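Local coordinates for acetaldehyde dehydrogenase (Acetylating) (Geobacillus thermoglucosidasius, PDB 5J78), which probably catalyses the NAD- and CoA-dependent interconversion of acetaldehyde and acetyl-CoA, as an acetylating member of the aldehyde dehydrogenase family, at residues Asp29-Gln34 with Ile197-Met202; Arg158-Phe163 with Lys191-Cys196. One frame throughout, in Å; residues are numbered along the deposited sequence. Where two conformers were deposited one is given.

Contact 1 of 2, residues Asp29-Gln34 with Ile197-Met202; sequences DLQSIQ and ITQPTM
The hydroxyl OG of S32 is gripped from two directions. T201 OG1 donates to S32 OG across the contact, at 2.7 Å. S32 OG in turn donates to D29 O of its own helix, one turn back, at 2.8 Å. Its chi1 of 72° sets OG between the backbone N and the carbonyl carbon, within reach of that turn. D29 O is shared: the I33 amide and S32 OG reach it from the same face of its plane, and OG stands 29° out of that plane. T201 has a second task. It is the N-cap of helix 202-210, and its OG1 also accepts from A204 N. The contact thus ties the flank of helix 28-51, near its start, to the loop that leads into helix 202-210. With an alanine at S32, T201 OG1 would probably lose its acceptor on helix 28-51, and D29 O one of its donors. Next to this bond, S32 CB lies 3.4 Å from Q199 O. The Q199 side chain reaches over toward Q31. Their amide planes are 21° apart, and Q31 OE1 is 3.5 Å from Q199 NE2, a loose approach at the solvent side. D29 CA passes near T201 OG1, but the D29 carboxylate leads away and forms a salt bridge with R37 of the second subunit.

Contact 2 of 2, residues Arg158-Phe163 with Lys191-Cys196; sequences RNAIVF and KGLISC
A160 and I161 meet L193 and I194 where two parallel strands come together. The strands are the two ends of a right-handed beta-alpha-beta crossover: strand 160-165, helix 170-186, strand 194-196. The short strand axes run 4.6 Å apart and 12° from parallel.

Three backbone bonds hold the pair. I161 N donates to L193 O at 2.9 Å. I161 O accepts from S195 N, and F163 N donates to S195 O. Strand 160-165 thus uses both the N-H and the C=O of I161 toward this neighbour. I161 O also takes a CA-H...O contact from I194, and past the last bond C196 CA makes another to F163 O.

Apolar contacts fill the face that carries I161, F163, I194 and C196. Helix 170-186 covers F163 and C196 through A177. I161 CG2 meets I194 CG1 at 4.0 Å. The F163 ring takes I194 CG2 at its edge, 3.8 Å from CE2, while I161 CG1 lies over one ring face, offset toward the rim. With chi1 at -176°, C196 SG swings away from its own N and comes against F163 CB. At the start of the pair, L193 CD1 packs on A160 CB.

V162 and S195 occupy the other face, which helix 28-51 covers, with L40 on V162 and Y39 on S195. S195 OG lies beside both V162 methyls, 3.5 Å from CG2. A water 2.8 Å from S195 OG also reaches G192 O and I161 O, at 2.7 Å and 3.0 Å.

The two contacts lie on the same side of the chain's centre, with their centres about 17 Å apart. Along the chain the order is 29-34, 158-163, 191-196, 197-202, so both partners of contact 2 fall between those of contact 1. Segments 191-196 and 197-202 are continuous: the chain leaves strand 194-196 and enters the loop before helix 202-210. A probable hydrogen bond from I197 N to F163 O, 3.0 Å, joins the contacts directly. Helix 28-51 is shared as well. Its early turns make contact 1, and later turns cover the V162 and S195 face of contact 2. The N-terminal helix is thereby fastened to the mixed sheet and to the loop at its edge.

Contact 1 of 2, residues Asp29-Gln34 with Ile197-Met202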
ATOM      1  N   ASP A  29      -0.327  -9.423  18.594  1.00 24.30           N
ATOM      2  CA  ASP A  29       0.332  -8.633  17.549  1.00 17.93           C
ATOM      3  C   ASP A  29       0.941  -7.333  18.140  1.00 21.99           C
ATOM      4  O   ASP A  29       2.102  -7.008  17.883  1.00 17.84           O
ATOM      5  CB  ASP A  29      -0.631  -8.333  16.383  1.00 21.93           C
ATOM      6  CG  ASP A  29      -1.910  -7.568  16.793  1.00 27.10           C
ATOM      7  OD1 ASP A  29      -2.223  -7.372  17.991  1.00 19.71           O
ATOM      8  OD2 ASP A  29      -2.631  -7.168  15.862  1.00 25.97           O
ATOM      9  N   LEU A  30       0.191  -6.621  18.969  1.00 18.28           N
ATOM     10  CA  LEU A  30       0.682  -5.364  19.536  1.00 17.01           C
ATOM     11  C   LEU A  30       1.836  -5.610  20.498  1.00 18.33           C
ATOM     12  O   LEU A  30       2.811  -4.833  20.555  1.00 17.87           O
ATOM     13  CB  LEU A  30      -0.436  -4.628  20.271  1.00 21.08           C
ATOM     14  CG  LEU A  30      -1.694  -4.285  19.481  1.00 20.94           C
ATOM     15  CD1 LEU A  30      -2.652  -3.498  20.378  1.00 24.96           C
ATOM     16  CD2 LEU A  30      -1.371  -3.516  18.190  1.00 18.28           C
ATOM     17  N   GLN A  31       1.691  -6.660  21.297  1.00 20.54           N
ATOM     18  CA  GLN A  31       2.725  -7.056  22.248  1.00 22.79           C
ATOM     19  C   GLN A  31       3.987  -7.490  21.523  1.00 18.43           C
ATOM     20  O   GLN A  31       5.086  -7.193  21.968  1.00 20.76           O
ATOM     21  CB  GLN A  31       2.241  -8.195  23.149  1.00 18.83           C
ATOM     22  CG  GLN A  31       1.136  -7.785  24.117  1.00 31.76           C
ATOM     23  CD  GLN A  31       0.451  -8.983  24.752  1.00 49.85           C
ATOM     24  OE1 GLN A  31       0.664 -10.123  24.336  1.00 39.53           O
ATOM     25  NE2 GLN A  31      -0.367  -8.730  25.770  1.00 52.83           N
ATOM     26  N   SER A  32       3.839  -8.181  20.398  1.00 18.57           N
ATOM     27  CA  SER A  32       5.020  -8.585  19.657  1.00 20.76           C
ATOM     28  C   SER A  32       5.715  -7.350  19.042  1.00 24.10           C
ATOM     29  O   SER A  32       6.944  -7.284  19.012  1.00 19.15           O
ATOM     30  CB  SER A  32       4.668  -9.625  18.593  1.00 17.75           C
ATOM     31  OG  SER A  32       3.950  -9.081  17.507  1.00 17.63           O
ATOM     32  N   ILE A  33       4.950  -6.358  18.593  1.00 20.02           N
ATOM     33  CA  ILE A  33       5.571  -5.110  18.135  1.00 13.94           C
ATOM     34  C   ILE A  33       6.343  -4.426  19.261  1.00 20.57           C
ATOM     35  O   ILE A  33       7.496  -4.017  19.079  1.00 17.44           O
ATOM     36  CB  ILE A  33       4.525  -4.118  17.551  1.00 18.93           C
ATOM     37  CG1 ILE A  33       3.911  -4.687  16.273  1.00 20.31           C
ATOM     38  CG2 ILE A  33       5.178  -2.760  17.203  1.00 21.62           C
ATOM     39  CD1 ILE A  33       2.674  -3.908  15.787  1.00 23.45           C
ATOM     40  N   GLN A  34       5.703  -4.288  20.415  0.58 19.30           N
ATOM     41  CA  GLN A  34       6.348  -3.708  21.578  0.58 22.02           C
ATOM     42  C   GLN A  34       7.652  -4.434  21.898  0.58 19.35           C
ATOM     43  O   GLN A  34       8.682  -3.805  22.164  0.58 17.25           O
ATOM     44  CB  GLN A  34       5.412  -3.768  22.787  0.58 21.03           C
ATOM     45  CG  GLN A  34       5.917  -2.994  23.970  0.58 19.17           C
ATOM     46  CD  GLN A  34       5.990  -1.530  23.680  0.58 28.10           C
ATOM     47  OE1 GLN A  34       4.980  -0.834  23.703  0.58 26.30           O
ATOM     48  NE2 GLN A  34       7.187  -1.052  23.383  0.58 28.96           N
ATOM     49  N   ILE A 197      12.742 -12.615  19.047  1.00 20.46           N
ATOM     50  CA  ILE A 197      11.284 -12.514  19.139  1.00 22.93           C
ATOM     51  C   ILE A 197      10.711 -13.834  19.698  1.00 24.71           C
ATOM     52  O   ILE A 197      10.999 -14.907  19.174  1.00 19.94           O
ATOM     53  CB  ILE A 197      10.651 -12.212  17.742  1.00 17.02           C
ATOM     54  CG1 ILE A 197      11.032 -10.804  17.262  1.00 19.94           C
ATOM     55  CG2 ILE A 197       9.140 -12.318  17.782  1.00 22.28           C
ATOM     56  CD1 ILE A 197      10.785 -10.593  15.785  1.00 22.08           C
ATOM     57  N   THR A 198       9.888 -13.744  20.735  1.00 21.34           N
ATOM     58  CA  THR A 198       9.319 -14.936  21.367  1.00 25.43           C
ATOM     59  C   THR A 198       7.920 -15.261  20.855  1.00 30.36           C
ATOM     60  O   THR A 198       7.489 -16.402  20.912  1.00 46.49           O
ATOM     61  CB  THR A 198       9.252 -14.780  22.888  1.00 26.25           C
ATOM     62  OG1 THR A 198       8.381 -13.691  23.223  1.00 32.04           O
ATOM     63  CG2 THR A 198      10.643 -14.513  23.449  1.00 29.75           C
ATOM     64  N   GLN A 199       7.232 -14.247  20.353  1.00 33.54           N
ATOM     65  CA  GLN A 199       5.879 -14.378  19.833  1.00 37.58           C
ATOM     66  C   GLN A 199       5.877 -13.979  18.350  1.00 24.52           C
ATOM     67  O   GLN A 199       5.514 -12.838  18.022  1.00 29.45           O
ATOM     68  CB  GLN A 199       4.904 -13.475  20.624  1.00 50.28           C
ATOM     69  CG  GLN A 199       5.161 -13.307  22.143  1.00 54.17           C
ATOM     70  CD  GLN A 199       4.593 -11.978  22.696  1.00 70.65           C
ATOM     71  OE1 GLN A 199       5.207 -10.911  22.549  1.00 49.64           O
ATOM     72  NE2 GLN A 199       3.417 -12.046  23.324  1.00 40.82           N
ATOM     73  N   PRO A 200       6.301 -14.889  17.449  1.00 25.58           N
ATOM     74  CA  PRO A 200       6.409 -14.494  16.034  1.00 23.74           C
ATOM     75  C   PRO A 200       5.055 -14.137  15.456  1.00 28.47           C
ATOM     76  O   PRO A 200       4.081 -14.848  15.697  1.00 26.76           O
ATOM     77  CB  PRO A 200       6.990 -15.742  15.346  1.00 27.12           C
ATOM     78  CG  PRO A 200       7.559 -16.558  16.441  1.00 30.18           C
ATOM     79  CD  PRO A 200       6.720 -16.281  17.649  1.00 27.06           C
ATOM     80  N   THR A 201       4.999 -13.018  14.740  1.00 22.53           N
ATOM     81  CA  THR A 201       3.791 -12.586  14.047  1.00 27.33           C
ATOM     82  C   THR A 201       4.194 -11.790  12.823  1.00 27.32           C
ATOM     83  O   THR A 201       5.323 -11.305  12.736  1.00 21.94           O
ATOM     84  CB  THR A 201       2.887 -11.696  14.919  1.00 19.74           C
ATOM     85  OG1 THR A 201       3.539 -10.451  15.168  1.00 22.77           O
ATOM     86  CG2 THR A 201       2.544 -12.373  16.240  1.00 25.92           C
ATOM     87  N   MET A 202       3.269 -11.629  11.888  1.00 26.15           N
ATOM     88  CA  MET A 202       3.540 -10.816  10.707  1.00 31.58           C
ATOM     89  C   MET A 202       3.894  -9.389  11.114  1.00 19.38           C
ATOM     90  O   MET A 202       4.861  -8.813  10.620  1.00 24.07           O
ATOM     91  CB  MET A 202       2.335 -10.806   9.762  1.00 27.31           C
ATOM     92  CG  MET A 202       2.179 -12.051   8.895  1.00 63.06           C
ATOM     93  SD  MET A 202       0.961 -11.823   7.563  1.00 74.75           S
ATOM     94  CE  MET A 202       1.598 -10.354   6.726  1.00 49.54           C
TER

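Contact 2 of 2, residues Arg158-Phe163 with Lys191-Cys196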
ATOM      1  N   ARG A 158      31.171  -6.672  15.469  1.00 18.71           N
ATOM      2  CA  ARG A 158      30.867  -5.697  16.528  1.00 18.19           C
ATOM      3  C   ARG A 158      29.464  -5.109  16.433  1.00 16.31           C
ATOM      4  O   ARG A 158      29.227  -3.961  16.803  1.00 20.36           O
ATOM      5  CB  ARG A 158      31.911  -4.575  16.548  1.00 18.05           C
ATOM      6  CG  ARG A 158      33.348  -5.087  16.730  1.00 19.75           C
ATOM      7  CD  ARG A 158      34.366  -4.211  16.032  1.00 27.67           C
ATOM      8  NE  ARG A 158      34.532  -2.948  16.728  1.00 20.96           N
ATOM      9  CZ  ARG A 158      34.853  -1.796  16.148  1.00 29.16           C
ATOM     10  NH1 ARG A 158      35.061  -1.716  14.847  1.00 17.42           N
ATOM     11  NH2 ARG A 158      34.984  -0.714  16.884  1.00 25.38           N
ATOM     12  N   ASN A 159      28.531  -5.936  15.981  1.00 19.74           N
ATOM     13  CA  ASN A 159      27.123  -5.588  15.910  1.00 19.75           C
ATOM     14  C   ASN A 159      26.292  -6.210  17.028  1.00 17.85           C
ATOM     15  O   ASN A 159      26.712  -7.186  17.652  1.00 16.10           O
ATOM     16  CB  ASN A 159      26.559  -6.047  14.561  1.00 20.22           C
ATOM     17  CG  ASN A 159      27.386  -5.552  13.407  1.00 19.79           C
ATOM     18  OD1 ASN A 159      27.395  -4.352  13.110  1.00 16.87           O
ATOM     19  ND2 ASN A 159      28.129  -6.452  12.785  1.00 18.10           N
ATOM     20  N   ALA A 160      25.107  -5.648  17.244  1.00 17.17           N
ATOM     21  CA  ALA A 160      24.021  -6.328  17.968  1.00 20.48           C
ATOM     22  C   ALA A 160      23.190  -7.076  16.931  1.00 18.04           C
ATOM     23  O   ALA A 160      23.258  -6.759  15.752  1.00 13.87           O
ATOM     24  CB  ALA A 160      23.151  -5.330  18.756  1.00 20.69           C
ATOM     25  N   ILE A 161      22.418  -8.070  17.350  1.00 11.43           N
ATOM     26  CA  ILE A 161      21.566  -8.794  16.410  1.00 16.35           C
ATOM     27  C   ILE A 161      20.255  -9.166  17.085  1.00 19.40           C
ATOM     28  O   ILE A 161      20.245  -9.587  18.255  1.00 19.54           O
ATOM     29  CB  ILE A 161      22.261 -10.056  15.828  1.00 13.43           C
ATOM     30  CG1 ILE A 161      21.330 -10.763  14.837  1.00 10.19           C
ATOM     31  CG2 ILE A 161      22.699 -11.017  16.918  1.00 17.82           C
ATOM     32  CD1 ILE A 161      22.077 -11.530  13.767  1.00 19.66           C
ATOM     33  N   VAL A 162      19.157  -8.949  16.358  1.00 17.13           N
ATOM     34  CA  VAL A 162      17.805  -9.325  16.796  1.00 17.36           C
ATOM     35  C   VAL A 162      17.253 -10.384  15.851  1.00 20.94           C
ATOM     36  O   VAL A 162      17.101 -10.129  14.657  1.00 13.76           O
ATOM     37  CB  VAL A 162      16.821  -8.123  16.818  1.00 11.35           C
ATOM     38  CG1 VAL A 162      15.458  -8.558  17.324  1.00 14.63           C
ATOM     39  CG2 VAL A 162      17.355  -6.988  17.676  1.00 16.74           C
ATOM     40  N   PHE A 163      16.946 -11.561  16.396  1.00 14.81           N
ATOM     41  CA  PHE A 163      16.436 -12.684  15.607  1.00 12.58           C
ATOM     42  C   PHE A 163      14.926 -12.755  15.482  1.00 15.20           C
ATOM     43  O   PHE A 163      14.194 -12.406  16.402  1.00 16.08           O
ATOM     44  CB  PHE A 163      16.937 -13.997  16.196  1.00 12.49           C
ATOM     45  CG  PHE A 163      18.393 -14.206  15.995  1.00 12.08           C
ATOM     46  CD1 PHE A 163      18.893 -14.411  14.725  1.00 15.80           C
ATOM     47  CD2 PHE A 163      19.269 -14.148  17.066  1.00 13.18           C
ATOM     48  CE1 PHE A 163      20.236 -14.585  14.523  1.00 13.07           C
ATOM     49  CE2 PHE A 163      20.623 -14.323  16.873  1.00 15.83           C
ATOM     50  CZ  PHE A 163      21.105 -14.538  15.599  1.00 20.58           C
ATOM     51  N   LYS A 191      24.415  -6.755  28.303  1.00 16.48           N
ATOM     52  CA  LYS A 191      23.055  -7.280  28.167  1.00 19.67           C
ATOM     53  C   LYS A 191      22.373  -6.714  26.917  1.00 25.05           C
ATOM     54  O   LYS A 191      22.594  -5.554  26.566  1.00 21.65           O
ATOM     55  CB  LYS A 191      22.208  -6.939  29.388  1.00 27.04           C
ATOM     56  CG  LYS A 191      22.567  -7.736  30.620  1.00 41.94           C
ATOM     57  CD  LYS A 191      21.811  -7.248  31.854  1.00 57.38           C
ATOM     58  CE  LYS A 191      22.288  -7.980  33.107  1.00 55.93           C
ATOM     59  NZ  LYS A 191      22.224  -9.471  32.960  1.00 50.55           N
ATOM     60  N   GLY A 192      21.541  -7.528  26.264  1.00 21.28           N
ATOM     61  CA  GLY A 192      20.683  -7.052  25.191  1.00 23.25           C
ATOM     62  C   GLY A 192      21.310  -7.115  23.809  1.00 25.71           C
ATOM     63  O   GLY A 192      20.686  -6.716  22.830  1.00 27.47           O
ATOM     64  N   LEU A 193      22.532  -7.637  23.728  1.00 17.07           N
ATOM     65  CA  LEU A 193      23.277  -7.689  22.477  1.00 22.41           C
ATOM     66  C   LEU A 193      22.646  -8.605  21.438  1.00 27.93           C
ATOM     67  O   LEU A 193      22.613  -8.289  20.240  1.00 17.39           O
ATOM     68  CB  LEU A 193      24.694  -8.162  22.753  1.00 15.22           C
ATOM     69  CG  LEU A 193      25.651  -8.003  21.587  1.00 18.19           C
ATOM     70  CD1 LEU A 193      25.919  -6.525  21.289  1.00 16.91           C
ATOM     71  CD2 LEU A 193      26.932  -8.732  21.880  1.00 14.16           C
ATOM     72  N   ILE A 194      22.197  -9.758  21.930  1.00 20.09           N
ATOM     73  CA  ILE A 194      21.590 -10.826  21.143  1.00 17.32           C
ATOM     74  C   ILE A 194      20.225 -11.119  21.741  1.00 23.46           C
ATOM     75  O   ILE A 194      20.118 -11.407  22.938  1.00 16.47           O
ATOM     76  CB  ILE A 194      22.424 -12.102  21.166  1.00 17.27           C
ATOM     77  CG1 ILE A 194      23.833 -11.840  20.636  1.00 21.27           C
ATOM     78  CG2 ILE A 194      21.765 -13.205  20.367  1.00 19.01           C
ATOM     79  CD1 ILE A 194      24.828 -12.876  21.098  1.00 25.18           C
ATOM     80  N   SER A 195      19.193 -11.034  20.913  1.00 16.72           N
ATOM     81  CA  SER A 195      17.810 -11.202  21.364  1.00 16.03           C
ATOM     82  C   SER A 195      17.030 -11.962  20.313  1.00 17.56           C
ATOM     83  O   SER A 195      17.496 -12.120  19.179  1.00 18.59           O
ATOM     84  CB  SER A 195      17.151  -9.842  21.650  1.00 20.22           C
ATOM     85  OG  SER A 195      17.251  -8.962  20.533  1.00 16.26           O
ATOM     86  N   CYS A 196      15.844 -12.444  20.688  1.00 20.54           N
ATOM     87  CA  CYS A 196      14.988 -13.168  19.756  1.00 17.68           C
ATOM     88  C   CYS A 196      13.513 -12.949  20.076  1.00 25.08           C
ATOM     89  O   CYS A 196      13.096 -13.051  21.227  1.00 18.58           O
ATOM     90  CB  CYS A 196      15.337 -14.656  19.795  1.00 20.35           C
ATOM     91  SG  CYS A 196      14.467 -15.735  18.643  1.00 19.29           S
TER
HETATM   92  O   HOH W   1      19.684  -7.588  20.427  1.00 18.56           O